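Local coordinates for protein beta-galactosidase/beta-glucuronidase (Faecalibacterium prausnitzii L2-6, PDB 6MVF) that binds flavin mononucleotide and is a family 2 glycoside hydrolase that probably cleaves beta-glucuronides, at residues D176-G180 with K379-Q384; G115-F119 with Y337-Q341. All blocks are in the same frame, centred on the assembly; numbering follows the deposited sequence.

Contact 1 (D176-G180 with K379-Q384). With FMN (flavin mononucleotide), chain G.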
loop_
_atom_site.group_PDB
_atom_site.type_symbol
_atom_site.label_atom_id
_atom_site.label_comp_id
_atom_site.label_asym_id
_atom_site.label_seq_id
_atom_site.Cartn_x
_atom_site.Cartn_y
_atom_site.Cartn_z
ATOM N N ASP A 176 -4.319 2.531 -34.704
ATOM C CA ASP A 176 -3.657 2.020 -35.902
ATOM C C ASP A 176 -2.671 2.986 -36.519
ATOM O O ASP A 176 -2.067 2.648 -37.534
ATOM C CB ASP A 176 -4.694 1.643 -36.972
ATOM C CG ASP A 176 -5.330 0.310 -36.705
ATOM O OD1 ASP A 176 -4.577 -0.657 -36.434
ATOM O OD2 ASP A 176 -6.576 0.228 -36.747
ATOM N N TYR A 177 -2.498 4.170 -35.957
ATOM C CA TYR A 177 -1.698 5.209 -36.596
ATOM C C TYR A 177 -0.361 5.372 -35.855
ATOM O O TYR A 177 -0.251 6.113 -34.876
ATOM C CB TYR A 177 -2.487 6.508 -36.668
ATOM C CG TYR A 177 -1.811 7.514 -37.557
ATOM C CD1 TYR A 177 -1.849 7.394 -38.941
ATOM C CD2 TYR A 177 -1.093 8.556 -37.013
ATOM C CE1 TYR A 177 -1.204 8.312 -39.741
ATOM C CE2 TYR A 177 -0.454 9.467 -37.803
ATOM C CZ TYR A 177 -0.510 9.344 -39.155
ATOM O OH TYR A 177 0.144 10.276 -39.900
ATOM N N TYR A 178 0.656 4.655 -36.338
ATOM C CA TYR A 178 2.037 4.800 -35.873
ATOM C C TYR A 178 2.155 4.662 -34.367
ATOM O O TYR A 178 2.964 5.339 -33.736
ATOM C CB TYR A 178 2.628 6.129 -36.312
ATOM C CG TYR A 178 2.851 6.249 -37.794
ATOM C CD1 TYR A 178 1.859 6.764 -38.625
ATOM C CD2 TYR A 178 4.061 5.868 -38.366
ATOM C CE1 TYR A 178 2.063 6.890 -39.983
ATOM C CE2 TYR A 178 4.272 5.990 -39.727
ATOM C CZ TYR A 178 3.272 6.505 -40.528
ATOM O OH TYR A 178 3.477 6.629 -41.881
ATOM N N GLY A 179 1.348 3.769 -33.793
ATOM C CA GLY A 179 1.410 3.490 -32.364
ATOM C C GLY A 179 1.140 4.696 -31.493
ATOM O O GLY A 179 1.646 4.769 -30.367
ATOM N N GLY A 180 0.364 5.656 -31.995
ATOM C CA GLY A 180 0.070 6.871 -31.277
ATOM C C GLY A 180 -1.042 6.681 -30.274
ATOM O O GLY A 180 -1.699 5.628 -30.190
ATOM N N LYS A 379 8.628 9.828 -37.600
ATOM C CA LYS A 379 7.159 9.997 -37.566
ATOM C C LYS A 379 6.611 9.313 -36.311
ATOM O O LYS A 379 5.723 9.839 -35.715
ATOM C CB LYS A 379 6.539 9.495 -38.867
ATOM C CG LYS A 379 5.219 10.142 -39.217
ATOM C CD LYS A 379 4.695 9.849 -40.589
ATOM C CE LYS A 379 3.244 10.229 -40.733
ATOM N NZ LYS A 379 2.707 9.939 -42.075
ATOM N N GLU A 380 7.148 8.163 -35.951
ATOM C CA GLU A 380 6.703 7.486 -34.739
ATOM C C GLU A 380 7.174 8.224 -33.495
ATOM O O GLU A 380 6.454 8.280 -32.495
ATOM C CB GLU A 380 7.205 6.039 -34.715
ATOM C CG GLU A 380 6.611 5.159 -35.788
ATOM C CD GLU A 380 7.227 3.770 -35.797
ATOM O OE1 GLU A 380 8.458 3.651 -35.598
ATOM O OE2 GLU A 380 6.478 2.792 -35.995
ATOM N N LEU A 381 8.386 8.775 -33.525
ATOM C CA LEU A 381 8.889 9.476 -32.350
ATOM C C LEU A 381 8.035 10.696 -32.036
ATOM O O LEU A 381 7.738 10.974 -30.871
ATOM C CB LEU A 381 10.345 9.883 -32.558
ATOM C CG LEU A 381 10.950 10.771 -31.472
ATOM C CD1 LEU A 381 10.988 10.027 -30.126
ATOM C CD2 LEU A 381 12.338 11.281 -31.891
ATOM N N ILE A 382 7.620 11.431 -33.061
ATOM C CA ILE A 382 6.857 12.644 -32.818
ATOM C C ILE A 382 5.424 12.321 -32.438
ATOM O O ILE A 382 4.861 12.944 -31.539
ATOM C CB ILE A 382 6.929 13.550 -34.056
ATOM C CG1 ILE A 382 8.362 14.065 -34.215
ATOM C CG2 ILE A 382 5.891 14.681 -33.973
ATOM C CD1 ILE A 382 8.566 14.920 -35.424
ATOM N N ILE A 383 4.811 11.342 -33.103
ATOM C CA ILE A 383 3.393 11.083 -32.886
ATOM C C ILE A 383 3.165 10.408 -31.543
ATOM O O ILE A 383 2.184 10.692 -30.852
ATOM C CB ILE A 383 2.830 10.263 -34.062
ATOM C CG1 ILE A 383 2.463 11.220 -35.187
ATOM C CG2 ILE A 383 1.588 9.445 -33.654
ATOM C CD1 ILE A 383 2.732 10.664 -36.531
ATOM N N GLN A 384 4.071 9.526 -31.137
ATOM C CA GLN A 384 3.903 8.844 -29.863
ATOM C C GLN A 384 4.264 9.728 -28.683
ATOM O O GLN A 384 3.753 9.507 -27.581
ATOM C CB GLN A 384 4.729 7.557 -29.846
ATOM C CG GLN A 384 4.270 6.594 -30.909
ATOM C CD GLN A 384 5.119 5.347 -31.028
ATOM O OE1 GLN A 384 6.023 5.090 -30.224
ATOM N NE2 GLN A 384 4.813 4.545 -32.039
HETATM N N1 FMN G . -4.226 10.521 -37.922
HETATM C C2 FMN G . -4.914 9.447 -37.527
HETATM O O2 FMN G . -5.712 8.886 -38.280
HETATM N N3 FMN G . -4.776 8.910 -36.335
HETATM C C4 FMN G . -3.975 9.387 -35.434
HETATM O O4 FMN G . -3.853 8.882 -34.330
HETATM C C4A FMN G . -3.221 10.543 -35.778
HETATM N N5 FMN G . -2.405 11.016 -34.880
HETATM C C5A FMN G . -1.673 12.082 -35.130
HETATM C C6 FMN G . -0.830 12.556 -34.158
HETATM C C7 FMN G . -0.078 13.651 -34.388
HETATM C C7M FMN G . 0.831 14.152 -33.335
HETATM C C8 FMN G . -0.150 14.311 -35.686
HETATM C C8M FMN G . 0.692 15.507 -35.956
HETATM C C9 FMN G . -1.001 13.832 -36.658
HETATM C C9A FMN G . -1.778 12.738 -36.427
HETATM N N10 FMN G . -2.612 12.234 -37.414
HETATM C C10 FMN G . -3.374 11.111 -37.101
HETATM C "C1'" FMN G . -2.672 12.982 -38.662
HETATM C "C2'" FMN G . -2.205 12.417 -39.982
HETATM O "O2'" FMN G . -0.841 12.753 -39.969
HETATM C "C3'" FMN G . -2.790 13.134 -41.178
HETATM O "O3'" FMN G . -3.954 13.830 -40.787
HETATM C "C4'" FMN G . -3.236 12.226 -42.302
HETATM O "O4'" FMN G . -3.899 11.132 -41.688
HETATM C "C5'" FMN G . -2.110 11.763 -43.228
HETATM O "O5'" FMN G . -1.630 10.482 -42.861
HETATM P P FMN G . -0.267 9.865 -43.381
HETATM O O1P FMN G . -0.578 8.422 -43.407
HETATM O O2P FMN G . -0.030 10.511 -44.714
HETATM O O3P FMN G . 0.836 10.211 -42.438
#
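Lys-379 lays its aliphatic stem over one face of the Tyr-178 ring, its CD 4.1 Å from the ring centroid in a CH-pi contact. A first torsion with CG opposite the backbone N (chi1 -154°) and a fully extended chain beyond carry its ammonium off helix 368-385 to the FMN phosphate. NZ is modelled implausibly close to O3P, so the exact geometry there is doubtful, but a cation beside the phosphate suits the place. At the edge of the same ring, near its plane, sits Glu-380 CG, while the carboxylate of Glu-380 turns elsewhere, bonding to Ser-117 and His-112, and the Tyr-178 hydroxyl bonds to Glu-376, one helical turn before Lys-379.

Tyr-177 stands between the cofactor and Tyr-178. One face of its ring lies against the flavin, with FMN C10 3.3 Å above the plane; CD1 of Tyr-178 sits over the centre of the other. Its hydroxyl accepts a hydrogen bond from FMN O2' (2.7 Å from OH) and donates one to O3P, so a phenol here binds both ribityl chain and phosphate. Branched Ile-383 serves two apolar surfaces: CD1 meets CE2 of Tyr-177 at 3.6 Å, and CG1 meets C7 of the flavin's dimethylbenzene end at 3.6 Å.

Gln-384, its chain extended, sends NE2 to Tyr-178 O over 2.6 Å; the N-H points almost straight at the oxygen (174°), from above the carbonyl plane. The same nitrogen also bonds to Ile-118 O. Tyr-177 to Gly-180 form a type I' beta turn, whose positive phi values favour glycine at Gly-179. The whole is an FMN pocket in which a turn supplies part of the aromatic wall and a TIM-barrel helix the phosphate-facing lysine, with Asp-174 also bonding the cofactor.

Contact 2 (G115-F119 with Y337-Q341)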
loop_
_atom_site.group_PDB
_atom_site.type_symbol
_atom_site.label_atom_id
_atom_site.label_comp_id
_atom_site.label_asym_id
_atom_site.label_seq_id
_atom_site.Cartn_x
_atom_site.Cartn_y
_atom_site.Cartn_z
ATOM N N GLY A 115 13.668 -0.373 -33.279
ATOM C CA GLY A 115 13.537 -1.114 -32.045
ATOM C C GLY A 115 13.246 -0.281 -30.814
ATOM O O GLY A 115 13.555 -0.704 -29.699
ATOM N N PHE A 116 12.655 0.895 -30.994
ATOM C CA PHE A 116 12.468 1.792 -29.861
ATOM C C PHE A 116 11.113 2.485 -29.902
ATOM O O PHE A 116 10.938 3.505 -29.227
ATOM C CB PHE A 116 13.591 2.852 -29.793
ATOM C CG PHE A 116 14.972 2.269 -29.895
ATOM C CD1 PHE A 116 15.532 1.988 -31.142
ATOM C CD2 PHE A 116 15.695 1.956 -28.743
ATOM C CE1 PHE A 116 16.780 1.414 -31.235
ATOM C CE2 PHE A 116 16.947 1.403 -28.823
ATOM C CZ PHE A 116 17.496 1.127 -30.073
ATOM N N SER A 117 10.152 1.966 -30.673
ATOM C CA SER A 117 8.842 2.593 -30.746
ATOM C C SER A 117 7.734 1.546 -30.677
ATOM O O SER A 117 7.925 0.375 -31.026
ATOM C CB SER A 117 8.687 3.459 -32.009
ATOM O OG SER A 117 9.289 2.868 -33.136
ATOM N N ILE A 118 6.574 2.002 -30.190
ATOM C CA ILE A 118 5.392 1.164 -30.050
ATOM C C ILE A 118 4.851 0.845 -31.433
ATOM O O ILE A 118 4.839 1.700 -32.332
ATOM C CB ILE A 118 4.340 1.890 -29.186
ATOM C CG1 ILE A 118 4.863 2.125 -27.776
ATOM C CG2 ILE A 118 3.010 1.142 -29.124
ATOM C CD1 ILE A 118 4.138 3.233 -27.050
ATOM N N PHE A 119 4.413 -0.392 -31.630
ATOM C CA PHE A 119 3.635 -0.695 -32.820
ATOM C C PHE A 119 2.512 -1.646 -32.431
ATOM O O PHE A 119 2.638 -2.406 -31.460
ATOM C CB PHE A 119 4.513 -1.257 -33.942
ATOM C CG PHE A 119 5.221 -2.519 -33.583
ATOM C CD1 PHE A 119 6.451 -2.485 -32.946
ATOM C CD2 PHE A 119 4.673 -3.751 -33.908
ATOM C CE1 PHE A 119 7.113 -3.668 -32.633
ATOM C CE2 PHE A 119 5.321 -4.922 -33.588
ATOM C CZ PHE A 119 6.535 -4.887 -32.957
ATOM N N TYR A 337 17.840 7.447 -29.118
ATOM C CA TYR A 337 16.690 6.724 -29.648
ATOM C C TYR A 337 15.485 7.150 -28.823
ATOM O O TYR A 337 15.599 7.966 -27.904
ATOM C CB TYR A 337 16.928 5.214 -29.591
ATOM C CG TYR A 337 17.675 4.837 -28.340
ATOM C CD1 TYR A 337 17.023 4.799 -27.103
ATOM C CD2 TYR A 337 19.030 4.556 -28.379
ATOM C CE1 TYR A 337 17.710 4.469 -25.942
ATOM C CE2 TYR A 337 19.733 4.233 -27.219
ATOM C CZ TYR A 337 19.072 4.189 -26.002
ATOM O OH TYR A 337 19.762 3.868 -24.845
ATOM N N GLN A 338 14.328 6.608 -29.164
ATOM C CA GLN A 338 13.134 6.858 -28.371
ATOM C C GLN A 338 13.229 6.087 -27.055
ATOM O O GLN A 338 13.629 4.918 -27.037
ATOM C CB GLN A 338 11.897 6.451 -29.163
ATOM C CG GLN A 338 10.619 6.469 -28.394
ATOM C CD GLN A 338 9.433 6.305 -29.314
ATOM O OE1 GLN A 338 9.486 6.685 -30.484
ATOM N NE2 GLN A 338 8.360 5.728 -28.797
ATOM N N HIS A 339 12.929 6.757 -25.944
ATOM C CA HIS A 339 12.996 6.094 -24.652
ATOM C C HIS A 339 11.618 5.548 -24.242
ATOM O O HIS A 339 10.648 5.554 -25.010
ATOM C CB HIS A 339 13.575 7.044 -23.603
ATOM C CG HIS A 339 15.073 7.086 -23.584
ATOM N ND1 HIS A 339 15.815 6.720 -22.480
ATOM C CD2 HIS A 339 15.969 7.442 -24.535
ATOM C CE1 HIS A 339 17.100 6.855 -22.752
ATOM N NE2 HIS A 339 17.220 7.290 -23.991
ATOM N N SER A 340 11.546 5.028 -23.018
ATOM C CA SER A 340 10.299 4.474 -22.506
ATOM C C SER A 340 9.289 5.577 -22.209
ATOM O O SER A 340 9.638 6.655 -21.718
ATOM C CB SER A 340 10.577 3.687 -21.234
ATOM O OG SER A 340 9.379 3.430 -20.525
ATOM N N GLN A 341 8.016 5.296 -22.478
ATOM C CA GLN A 341 6.983 6.202 -21.998
ATOM C C GLN A 341 7.159 6.485 -20.512
ATOM O O GLN A 341 6.996 7.627 -20.068
ATOM C CB GLN A 341 5.602 5.637 -22.301
ATOM C CG GLN A 341 5.207 5.762 -23.784
ATOM C CD GLN A 341 5.517 7.138 -24.340
ATOM O OE1 GLN A 341 4.972 8.142 -23.876
ATOM N NE2 GLN A 341 6.435 7.194 -25.317
#
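Phe-116 swings its ring opposite its own carbonyl carbon (chi1 -50°), and Tyr-337 holds CG in the crowded position between backbone N and carbonyl carbon (chi1 37°); together these torsions lay the two rings face against face. The contact joins the sugar-binding domain to the TIM barrel of this family 2 glycoside hydrolase, where the loop before strand 119-122 meets the loop following barrel strand 331-334.

The pair is an offset stack, with centroids 4.5 Å apart and planes inclined by 15°. Because of the offset, it is the CB end of Tyr-337 that covers Phe-116: CB lies 3.6 Å from the Phe-116 centroid in a CH-pi contact, while CE2 of Phe-116 reaches over the face of the Tyr-337 ring. A flat apolar ring suits such a buried slot between domains, and it also touches Pro-148, Tyr-160 and Glu-377. Replacing the phenyl ring by the methyl of an alanine is likely to leave that face of Tyr-337 without its stacking partner and open a gap between the two loops. The far end of Tyr-337 is polar, its hydroxyl being bonded to His-302, so a tyrosine can serve both the stack and the barrel.

Next along the chain, Gln-338 runs extended alongside the Phe-116 carbonyl, its CB and CG both beside Phe-116 O, and reaches Ser-117 CB with OE1. Its NE2 lies 3.4 Å from Phe-116 O, yet the angle is too poor for a hydrogen bond; that amide instead donates to Gln-384 OE1, while Arg-161 bonds to Phe-116 O and to Gln-338 O, tying the two backbones together. Farther along both segments, CD1 of Ile-118 approaches CG of Gln-341 at 4.3 Å.

In the fold
The centres of contacts 1 and 2 lie about 10 Å apart, and helix 368-385 of the TIM barrel forms one side of contact 1 and is touched by both loops of contact 2. Along the chain the segments alternate: 115-119, then 176-180, then 337-341, then 379-384. Two separate loops from the N-terminal part of the chain thus reach the barrel, the first meeting both the loop after strand 331-334 and the helix, the second the helix. The contacts touch directly, since Glu-380 and Gln-384 bond to residues of contact 2 and Leu-381 packs on Gln-338. Of the two, contact 1 carries FMN-binding residues; the Ile-118 side chain is about 12 Å from the bound FMN, and contact 2 is interdomain packing away from the cofactor.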